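Local coordinates for mitotic checkpoint control protein kinase BUB1 (Drosophila melanogaster, PDB 6JKK) that probably acts as an ATP-dependent protein kinase of the mitotic checkpoint at the kinetochore, this chain being its kinase domain, at residues 40-45 with 86-91; 113-118 with 202-207; 33-38 with 49-54. All coordinates share one frame; numbering follows the deposited sequence.

How the contacts relate
Contact 3 opens first along the chain: residues 33-38 and 49-54 close a short loop and bring the two outermost strands of the N-lobe sheet together by their side chains. From inside that loop, residues 40-45 run into contact 1, which closes only at 86-91, so contacts 1 and 3 cross; they meet where Leu43 CD2 lies 4.1 Å from Leu49 CD2. Contact 2 follows in series, joining 113-118, the approach to strand 119-122, with 202-207 about 20 Å from contact 1, centre to centre. Its Asp118 packs against His33 of contact 3. Contacts 1 and 3 lie within the small lobe and reach one sheet; contact 2 ties that lobe to strand 203-205 of the large lobe.

Contact 1 (40-45 with 86-91); sequences VKRLHP and QERPTN
Leu43 and Gln86 bring the two backbones nearest, yet their CA atoms are still 7.2 Å apart, and the directions of 40-43 and 86-88 diverge by 126°. No peptide group of one segment bonds to a peptide group of the other. The gap is spanned by one side chain from the end of strand 80-87. Gln86 carries its CG anti to the backbone N (chi1 -178°) and stays extended beyond it, which sends the amide straight at the loop. There it behaves like a peptide unit set beside the chain: NE2 donates to Lys41 O at 2.8 Å, and OE1 accepts from Leu43 N at 2.8 Å. Both bonds are nearly straight, and Lys41 O lies close to the amide plane. With one donor and one acceptor engaged on the same short piece of backbone, the amide cannot flip without losing both. Apolar groups flank it. Leu43, sliding past in the opposite direction, lays CD1 3.6 Å from Gln86 CB, while Val40 CG1 comes within 3.3 Å of NE2. Val40 and Leu43 continue into the sheet against Val128 and Tyr71.

Nearer the surface, Arg42 and Arg88, each bent at chi3, cross and stack their guanidinium groups, planes 30° apart and centres 4.0 Å apart. Arg42 NH2 sits over the middle of the Arg88 group, 3.7 Å from its CZ. Such stacking of like charges is tolerated where solvent can screen them, and Arg42 is exposed.

The chemistry divides the work: a buried amide, with one bond from each of its polar atoms, fixes the loop's course beside the strand that carries Lys85, the predicted ATP-binding lysine, whereas the arginine pair probably contributes little net attraction.

Contact 2 (113-118 with 202-207); sequences SYAHID and SLQLID
Gln204 lies alongside the backbone of Ser113 to Ala115 for its whole length. Its CB stands 4.1 Å from Ser113 O. CG, anti to the backbone N (chi1 -177°), reaches the peptide between Tyr114 and Ala115, 3.6 Å from Ala115 N, and CD follows the same residue. At the tip the amide divides: OE1 passes 3.6 Å from Ala115 CA and takes a probable, long hydrogen bond from a water that also accepts from His116 N, while NE2 turns to Pro112 O just ahead of the segment. The long chain thus covers the peptide backbone with methylenes and spends its polar end on both flanks of it.

Next to this side chain, Tyr114 and Leu205 form a single bridge between segments running in parallel. Leu205 N donates to Ser113 O at 2.8 Å, and Ala115 N donates to Leu205 O at 2.9 Å. Both polar groups of Leu205 are therefore used by the same short piece of loop. The Ala115 methyl meets Ile206 CG2 at 3.9 Å. Tyr114 points away from the strand, packs between helices 92-104 and 156-175, and bonds through its hydroxyl to Ile169 O.

Residues 113-118 are the link between helix 92-104, the C helix of the kinase fold, and the strand that follows it, and Asp207 opens the Asp-Phe-Gly sequence. Its carboxylate makes a salt bridge to Lys85, and the preceding Ile206 O receives His180 NE2. The chemistry of the bridge is that of a buried backbone pairing: with the N and O of Leu205 both bonded to the loop and a glutamine laid along them, the strand leading to Asp207 is joined directly to the N-lobe.

Contact 3 (33-38 with 49-54); sequences HCQLVG and LEVHNE
The His52 ring and the Gln35 amide are stacked with their planes only 12° apart, the two side chains sliding past each other in opposite directions. Over one ring face lies Gln35 CB, 3.7 Å from the ring centroid and 22° off its normal, a CH-pi contact displaced toward the rim; CG follows near CE1. At the ring edge NE2 donates to Cys34 O at 3.0 Å, meeting that oxygen from well above its carbonyl plane, so the proton on this ring nitrogen is accounted for.

Gln35 is extended, with CG anti to the backbone N (chi1 178°), which carries OE1 past the ring to His52 N. That bond is 2.8 Å long and fairly straight. A water bonded to Glu50 O at 2.6 Å gives OE1 a second, longer bond. His52 thus grips the strand at two points, by its backbone and by its ring, and it does so from a type II' turn, Val51 to Glu54, where it adopts positive phi. Replacing Gln35 by an alanine would remove the amide and is likely to leave His52 N without its acceptor and the ring without the stacked amide, though CB and the bond to Cys34 O would remain. Val51 CG1 touches Gln35 CB at 4.1 Å and faces the interior.

Strands 34-36 and 47-51 are the two outermost strands of the N-lobe sheet, and here its curl brings them close enough for side chains to bridge them. Strand 34-36 pairs in parallel with 119-122, while Val51 packs on Ile130 of strand 127-132.

Contact 1 (40-45 with 86-91)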
loop_
_atom_site.group_PDB
_atom_site.type_symbol
_atom_site.label_atom_id
_atom_site.label_comp_id
_atom_site.label_asym_id
_atom_site.label_seq_id
_atom_site.Cartn_x
_atom_site.Cartn_y
_atom_site.Cartn_z
ATOM N N VAL A 40 15.640 -22.077 -5.531
ATOM C CA VAL A 40 15.221 -21.542 -4.246
ATOM C C VAL A 40 14.290 -22.549 -3.587
ATOM O O VAL A 40 13.290 -22.950 -4.189
ATOM C CB VAL A 40 14.473 -20.204 -4.426
ATOM C CG1 VAL A 40 13.751 -19.810 -3.152
ATOM C CG2 VAL A 40 15.434 -19.109 -4.846
ATOM N N LYS A 41 14.624 -22.973 -2.368
ATOM C CA LYS A 41 13.792 -23.924 -1.630
ATOM C C LYS A 41 12.481 -23.278 -1.199
ATOM O O LYS A 41 12.409 -22.063 -0.975
ATOM C CB LYS A 41 14.519 -24.450 -0.384
ATOM C CG LYS A 41 15.815 -25.207 -0.653
ATOM C CD LYS A 41 16.551 -25.505 0.653
ATOM C CE LYS A 41 17.854 -26.235 0.395
ATOM N NZ LYS A 41 18.639 -25.563 -0.682
ATOM N N ARG A 42 11.442 -24.096 -1.087
ATOM C CA ARG A 42 10.178 -23.656 -0.520
ATOM C C ARG A 42 10.419 -23.250 0.933
ATOM O O ARG A 42 11.083 -23.969 1.677
ATOM C CB ARG A 42 9.154 -24.794 -0.617
ATOM C CG ARG A 42 7.710 -24.382 -0.391
ATOM C CD ARG A 42 6.757 -25.519 -0.759
ATOM N NE ARG A 42 6.592 -25.650 -2.206
ATOM C CZ ARG A 42 5.493 -25.293 -2.865
ATOM N NH1 ARG A 42 4.458 -24.792 -2.203
ATOM N NH2 ARG A 42 5.422 -25.441 -4.183
ATOM N N LEU A 43 9.922 -22.084 1.330
ATOM C CA LEU A 43 10.080 -21.639 2.709
ATOM C C LEU A 43 9.370 -22.609 3.642
ATOM O O LEU A 43 8.286 -23.096 3.327
ATOM C CB LEU A 43 9.507 -20.230 2.890
ATOM C CG LEU A 43 10.275 -19.063 2.259
ATOM C CD1 LEU A 43 9.469 -17.769 2.361
ATOM C CD2 LEU A 43 11.625 -18.891 2.922
ATOM N N HIS A 44 9.986 -22.899 4.784
ATOM C CA HIS A 44 9.383 -23.808 5.751
ATOM C C HIS A 44 9.629 -23.295 7.167
ATOM O O HIS A 44 10.707 -22.778 7.463
ATOM C CB HIS A 44 9.962 -25.215 5.579
ATOM C CG HIS A 44 9.119 -26.292 6.183
ATOM N ND1 HIS A 44 9.284 -26.726 7.483
ATOM C CD2 HIS A 44 8.100 -27.022 5.671
ATOM C CE1 HIS A 44 8.406 -27.677 7.742
ATOM N NE2 HIS A 44 7.674 -27.877 6.659
ATOM N N PRO A 45 8.626 -23.422 8.045
ATOM C CA PRO A 45 8.774 -22.919 9.419
ATOM C C PRO A 45 9.946 -23.538 10.184
ATOM O O PRO A 45 10.328 -24.675 9.915
ATOM C CB PRO A 45 7.443 -23.315 10.081
ATOM C CG PRO A 45 6.853 -24.362 9.183
ATOM C CD PRO A 45 7.284 -23.985 7.810
ATOM N N GLN A 86 7.859 -15.234 -0.580
ATOM C CA GLN A 86 8.243 -16.144 -1.645
ATOM C C GLN A 86 7.191 -16.137 -2.740
ATOM O O GLN A 86 5.989 -16.152 -2.452
ATOM C CB GLN A 86 8.389 -17.557 -1.095
ATOM C CG GLN A 86 8.833 -18.577 -2.144
ATOM C CD GLN A 86 9.441 -19.816 -1.525
ATOM O OE1 GLN A 86 8.802 -20.511 -0.732
ATOM N NE2 GLN A 86 10.691 -20.092 -1.873
ATOM N N GLU A 87 7.625 -16.099 -3.995
ATOM C CA GLU A 87 6.664 -16.154 -5.091
ATOM C C GLU A 87 7.166 -16.979 -6.268
ATOM O O GLU A 87 8.348 -16.932 -6.612
ATOM C CB GLU A 87 6.276 -14.743 -5.550
ATOM C CG GLU A 87 5.225 -14.729 -6.658
ATOM C CD GLU A 87 4.734 -13.333 -6.996
ATOM O OE1 GLU A 87 4.992 -12.396 -6.210
ATOM O OE2 GLU A 87 4.088 -13.181 -8.054
ATOM N N ARG A 88 6.247 -17.734 -6.869
ATOM C CA ARG A 88 6.488 -18.476 -8.105
ATOM C C ARG A 88 5.457 -18.041 -9.150
ATOM O O ARG A 88 4.269 -17.926 -8.838
ATOM C CB ARG A 88 6.376 -19.987 -7.864
ATOM C CG ARG A 88 7.376 -20.537 -6.845
ATOM C CD ARG A 88 7.054 -21.967 -6.431
ATOM N NE ARG A 88 5.657 -22.077 -6.030
ATOM C CZ ARG A 88 5.206 -21.848 -4.800
ATOM N NH1 ARG A 88 6.044 -21.510 -3.826
ATOM N NH2 ARG A 88 3.910 -21.961 -4.544
ATOM N N PRO A 89 5.908 -17.747 -10.381
ATOM C CA PRO A 89 7.318 -17.699 -10.787
ATOM C C PRO A 89 7.999 -16.485 -10.179
ATOM O O PRO A 89 7.338 -15.659 -9.554
ATOM C CB PRO A 89 7.235 -17.534 -12.306
ATOM C CG PRO A 89 5.943 -16.824 -12.528
ATOM C CD PRO A 89 5.006 -17.371 -11.485
ATOM N N THR A 90 9.309 -16.400 -10.350
ATOM C CA THR A 90 10.099 -15.289 -9.829
ATOM C C THR A 90 9.482 -13.950 -10.223
ATOM O O THR A 90 9.215 -13.707 -11.403
ATOM C CB THR A 90 11.535 -15.389 -10.358
ATOM O OG1 THR A 90 12.029 -16.720 -10.140
ATOM C CG2 THR A 90 12.447 -14.381 -9.675
ATOM N N ASN A 91 9.218 -13.101 -9.233
ATOM C CA ASN A 91 8.675 -11.777 -9.505
ATOM C C ASN A 91 9.810 -10.757 -9.571
ATOM O O ASN A 91 10.141 -10.107 -8.574
ATOM C CB ASN A 91 7.632 -11.390 -8.451
ATOM C CG ASN A 91 6.773 -10.213 -8.884
ATOM O OD1 ASN A 91 7.187 -9.394 -9.710
ATOM N ND2 ASN A 91 5.569 -10.124 -8.330
#

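Contact 2 (113-118 with 202-207)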
loop_
_atom_site.group_PDB
_atom_site.type_symbol
_atom_site.label_atom_id
_atom_site.label_comp_id
_atom_site.label_asym_id
_atom_site.label_seq_id
_atom_site.Cartn_x
_atom_site.Cartn_y
_atom_site.Cartn_z
ATOM N N SER A 113 8.245 5.203 4.640
ATOM C CA SER A 113 6.853 5.022 4.223
ATOM C C SER A 113 6.669 3.982 3.127
ATOM O O SER A 113 5.535 3.672 2.761
ATOM C CB SER A 113 6.265 6.350 3.731
ATOM O OG SER A 113 6.539 7.397 4.631
ATOM N N TYR A 114 7.770 3.467 2.586
ATOM C CA TYR A 114 7.688 2.483 1.510
ATOM C C TYR A 114 8.531 1.275 1.872
ATOM O O TYR A 114 9.661 1.429 2.340
ATOM C CB TYR A 114 8.178 3.093 0.184
ATOM C CG TYR A 114 7.470 4.389 -0.134
ATOM C CD1 TYR A 114 6.179 4.388 -0.659
ATOM C CD2 TYR A 114 8.073 5.607 0.130
ATOM C CE1 TYR A 114 5.518 5.575 -0.922
ATOM C CE2 TYR A 114 7.421 6.800 -0.127
ATOM C CZ TYR A 114 6.148 6.777 -0.652
ATOM O OH TYR A 114 5.505 7.966 -0.913
ATOM N N ALA A 115 7.982 0.082 1.662
ATOM C CA ALA A 115 8.709 -1.157 1.929
ATOM C C ALA A 115 10.054 -1.131 1.222
ATOM O O ALA A 115 10.152 -0.636 0.103
ATOM C CB ALA A 115 7.901 -2.357 1.470
ATOM N N HIS A 116 11.082 -1.650 1.888
ATOM C CA HIS A 116 12.424 -1.729 1.316
ATOM C C HIS A 116 12.817 -3.199 1.276
ATOM O O HIS A 116 12.681 -3.909 2.282
ATOM C CB HIS A 116 13.410 -0.917 2.171
ATOM C CG HIS A 116 14.838 -1.012 1.720
ATOM N ND1 HIS A 116 15.713 -1.953 2.221
ATOM C CD2 HIS A 116 15.551 -0.267 0.839
ATOM C CE1 HIS A 116 16.901 -1.792 1.656
ATOM N NE2 HIS A 116 16.827 -0.777 0.814
ATOM N N ILE A 117 13.255 -3.672 0.113
ATOM C CA ILE A 117 13.742 -5.048 0.015
ATOM C C ILE A 117 15.190 -5.058 0.490
ATOM O O ILE A 117 16.096 -4.559 -0.198
ATOM C CB ILE A 117 13.550 -5.628 -1.415
ATOM C CG1 ILE A 117 12.059 -5.724 -1.727
ATOM C CG2 ILE A 117 14.205 -7.023 -1.564
ATOM C CD1 ILE A 117 11.722 -6.257 -3.111
ATOM N N ASP A 118 15.394 -5.575 1.702
ATOM C CA ASP A 118 16.722 -5.609 2.300
ATOM C C ASP A 118 17.619 -6.613 1.586
ATOM O O ASP A 118 18.816 -6.371 1.399
ATOM C CB ASP A 118 16.641 -5.979 3.782
ATOM C CG ASP A 118 15.964 -4.913 4.626
ATOM O OD1 ASP A 118 15.819 -3.762 4.159
ATOM O OD2 ASP A 118 15.592 -5.234 5.773
ATOM N N SER A 202 3.696 6.930 10.492
ATOM C CA SER A 202 3.786 5.680 11.231
ATOM C C SER A 202 3.363 4.514 10.354
ATOM O O SER A 202 3.469 3.353 10.760
ATOM C CB SER A 202 2.924 5.732 12.489
ATOM O OG SER A 202 3.353 6.765 13.356
ATOM N N LEU A 203 2.893 4.834 9.148
ATOM C CA LEU A 203 2.462 3.828 8.176
ATOM C C LEU A 203 3.517 3.529 7.113
ATOM O O LEU A 203 4.369 4.366 6.813
ATOM C CB LEU A 203 1.195 4.304 7.467
ATOM C CG LEU A 203 -0.194 3.809 7.862
ATOM C CD1 LEU A 203 -0.259 3.238 9.271
ATOM C CD2 LEU A 203 -1.201 4.931 7.674
ATOM N N GLN A 204 3.437 2.338 6.526
ATOM C CA GLN A 204 4.317 1.966 5.417
ATOM C C GLN A 204 3.517 1.222 4.356
ATOM O O GLN A 204 2.784 0.279 4.666
ATOM C CB GLN A 204 5.468 1.089 5.915
ATOM C CG GLN A 204 6.484 0.697 4.838
ATOM C CD GLN A 204 7.614 -0.148 5.392
ATOM O OE1 GLN A 204 7.565 -1.379 5.349
ATOM N NE2 GLN A 204 8.639 0.509 5.921
ATOM N N LEU A 205 3.654 1.658 3.106
ATOM C CA LEU A 205 3.006 0.998 1.973
ATOM C C LEU A 205 3.882 -0.161 1.500
ATOM O O LEU A 205 5.092 0.008 1.314
ATOM C CB LEU A 205 2.814 2.001 0.834
ATOM C CG LEU A 205 2.102 1.513 -0.428
ATOM C CD1 LEU A 205 0.672 1.132 -0.106
ATOM C CD2 LEU A 205 2.139 2.587 -1.513
ATOM N N ILE A 206 3.274 -1.332 1.308
ATOM C CA ILE A 206 4.013 -2.542 0.943
ATOM C C ILE A 206 3.394 -3.243 -0.266
ATOM O O ILE A 206 2.292 -2.889 -0.707
ATOM C CB ILE A 206 4.023 -3.549 2.114
ATOM C CG1 ILE A 206 2.607 -4.093 2.353
ATOM C CG2 ILE A 206 4.561 -2.896 3.393
ATOM C CD1 ILE A 206 2.508 -5.266 3.354
ATOM N N ASP A 207 4.104 -4.249 -0.780
ATOM C CA ASP A 207 3.588 -5.148 -1.812
ATOM C C ASP A 207 3.408 -4.469 -3.167
ATOM O O ASP A 207 2.287 -4.247 -3.623
ATOM C CB ASP A 207 2.290 -5.834 -1.356
ATOM C CG ASP A 207 2.546 -7.085 -0.526
ATOM O OD1 ASP A 207 1.680 -7.432 0.312
ATOM O OD2 ASP A 207 3.601 -7.729 -0.714
HETATM O O HOH W 1 10.463 -2.665 4.517
#

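Contact 3 (33-38 with 49-54)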
loop_
_atom_site.group_PDB
_atom_site.type_symbol
_atom_site.label_atom_id
_atom_site.label_comp_id
_atom_site.label_asym_id
_atom_site.label_seq_id
_atom_site.Cartn_x
_atom_site.Cartn_y
_atom_site.Cartn_z
ATOM N N HIS A 33 23.200 -7.060 -2.380
ATOM C CA HIS A 33 22.120 -7.576 -1.542
ATOM C C HIS A 33 21.181 -8.506 -2.301
ATOM O O HIS A 33 20.155 -8.929 -1.771
ATOM C CB HIS A 33 21.340 -6.446 -0.859
ATOM C CG HIS A 33 20.477 -5.645 -1.785
ATOM N ND1 HIS A 33 20.982 -4.951 -2.863
ATOM C CD2 HIS A 33 19.147 -5.389 -1.763
ATOM C CE1 HIS A 33 19.997 -4.321 -3.480
ATOM N NE2 HIS A 33 18.871 -4.573 -2.833
ATOM N N CYS A 34 21.555 -8.843 -3.533
ATOM C CA CYS A 34 20.807 -9.819 -4.315
ATOM C C CYS A 34 21.710 -11.013 -4.578
ATOM O O CYS A 34 22.860 -10.843 -4.994
ATOM C CB CYS A 34 20.375 -9.203 -5.644
ATOM S SG CYS A 34 19.491 -10.326 -6.751
ATOM N N GLN A 35 21.205 -12.214 -4.315
ATOM C CA GLN A 35 21.939 -13.424 -4.677
ATOM C C GLN A 35 21.162 -14.234 -5.701
ATOM O O GLN A 35 20.050 -14.684 -5.434
ATOM C CB GLN A 35 22.248 -14.293 -3.452
ATOM C CG GLN A 35 22.975 -15.591 -3.823
ATOM C CD GLN A 35 23.455 -16.385 -2.617
ATOM O OE1 GLN A 35 23.009 -16.164 -1.491
ATOM N NE2 GLN A 35 24.368 -17.314 -2.852
ATOM N N LEU A 36 21.752 -14.400 -6.878
ATOM C CA LEU A 36 21.234 -15.335 -7.871
ATOM C C LEU A 36 21.584 -16.770 -7.485
ATOM O O LEU A 36 22.733 -17.065 -7.155
ATOM C CB LEU A 36 21.813 -15.017 -9.252
ATOM C CG LEU A 36 20.901 -14.307 -10.250
ATOM C CD1 LEU A 36 20.274 -13.080 -9.636
ATOM C CD2 LEU A 36 21.677 -13.940 -11.502
ATOM N N VAL A 37 20.594 -17.660 -7.524
ATOM C CA VAL A 37 20.836 -19.086 -7.298
ATOM C C VAL A 37 20.092 -19.918 -8.337
ATOM O O VAL A 37 19.190 -19.418 -9.013
ATOM C CB VAL A 37 20.383 -19.542 -5.884
ATOM C CG1 VAL A 37 21.191 -18.848 -4.791
ATOM C CG2 VAL A 37 18.883 -19.299 -5.688
ATOM N N GLY A 38 20.468 -21.186 -8.466
ATOM C CA GLY A 38 19.767 -22.076 -9.367
ATOM C C GLY A 38 18.374 -22.353 -8.831
ATOM O O GLY A 38 17.370 -22.073 -9.490
ATOM N N LEU A 49 17.751 -19.529 6.524
ATOM C CA LEU A 49 17.898 -19.139 5.136
ATOM C C LEU A 49 19.079 -18.200 5.062
ATOM O O LEU A 49 19.252 -17.341 5.930
ATOM C CB LEU A 49 16.632 -18.418 4.662
ATOM C CG LEU A 49 16.618 -17.900 3.223
ATOM C CD1 LEU A 49 16.791 -19.055 2.271
ATOM C CD2 LEU A 49 15.337 -17.165 2.918
ATOM N N GLU A 50 19.893 -18.357 4.028
ATOM C CA GLU A 50 21.026 -17.466 3.841
ATOM C C GLU A 50 20.925 -16.674 2.542
ATOM O O GLU A 50 20.548 -17.208 1.500
ATOM C CB GLU A 50 22.340 -18.249 3.872
ATOM C CG GLU A 50 22.670 -18.864 5.218
ATOM C CD GLU A 50 24.102 -19.365 5.294
ATOM O OE1 GLU A 50 24.966 -18.615 5.796
ATOM O OE2 GLU A 50 24.362 -20.503 4.849
ATOM N N VAL A 51 21.256 -15.389 2.618
ATOM C CA VAL A 51 21.493 -14.598 1.421
ATOM C C VAL A 51 22.916 -14.084 1.551
ATOM O O VAL A 51 23.186 -13.185 2.358
ATOM C CB VAL A 51 20.519 -13.419 1.284
ATOM C CG1 VAL A 51 20.777 -12.676 -0.016
ATOM C CG2 VAL A 51 19.073 -13.912 1.325
ATOM N N HIS A 52 23.824 -14.674 0.777
ATOM C CA HIS A 52 25.249 -14.359 0.878
ATOM C C HIS A 52 25.784 -14.653 2.284
ATOM O O HIS A 52 25.775 -15.798 2.724
ATOM C CB HIS A 52 25.516 -12.905 0.481
ATOM C CG HIS A 52 25.297 -12.629 -0.973
ATOM N ND1 HIS A 52 25.846 -13.410 -1.969
ATOM C CD2 HIS A 52 24.598 -11.654 -1.602
ATOM C CE1 HIS A 52 25.494 -12.928 -3.147
ATOM N NE2 HIS A 52 24.738 -11.861 -2.953
ATOM N N ASN A 53 26.246 -13.620 2.983
ATOM C CA ASN A 53 26.792 -13.796 4.329
ATOM C C ASN A 53 25.737 -13.673 5.431
ATOM O O ASN A 53 26.013 -13.949 6.600
ATOM C CB ASN A 53 27.933 -12.806 4.585
ATOM C CG ASN A 53 29.237 -13.226 3.922
ATOM O OD1 ASN A 53 29.619 -14.396 3.961
ATOM N ND2 ASN A 53 29.925 -12.270 3.310
ATOM N N GLU A 54 24.530 -13.265 5.051
ATOM C CA GLU A 54 23.479 -12.985 6.023
ATOM C C GLU A 54 22.601 -14.206 6.285
ATOM O O GLU A 54 22.085 -14.820 5.348
ATOM C CB GLU A 54 22.636 -11.806 5.539
ATOM C CG GLU A 54 23.478 -10.636 5.041
ATOM C CD GLU A 54 24.408 -10.082 6.107
ATOM O OE1 GLU A 54 25.562 -9.737 5.772
ATOM O OE2 GLU A 54 23.985 -9.980 7.279
HETATM O O HOH W 2 21.603 -18.855 -0.274
#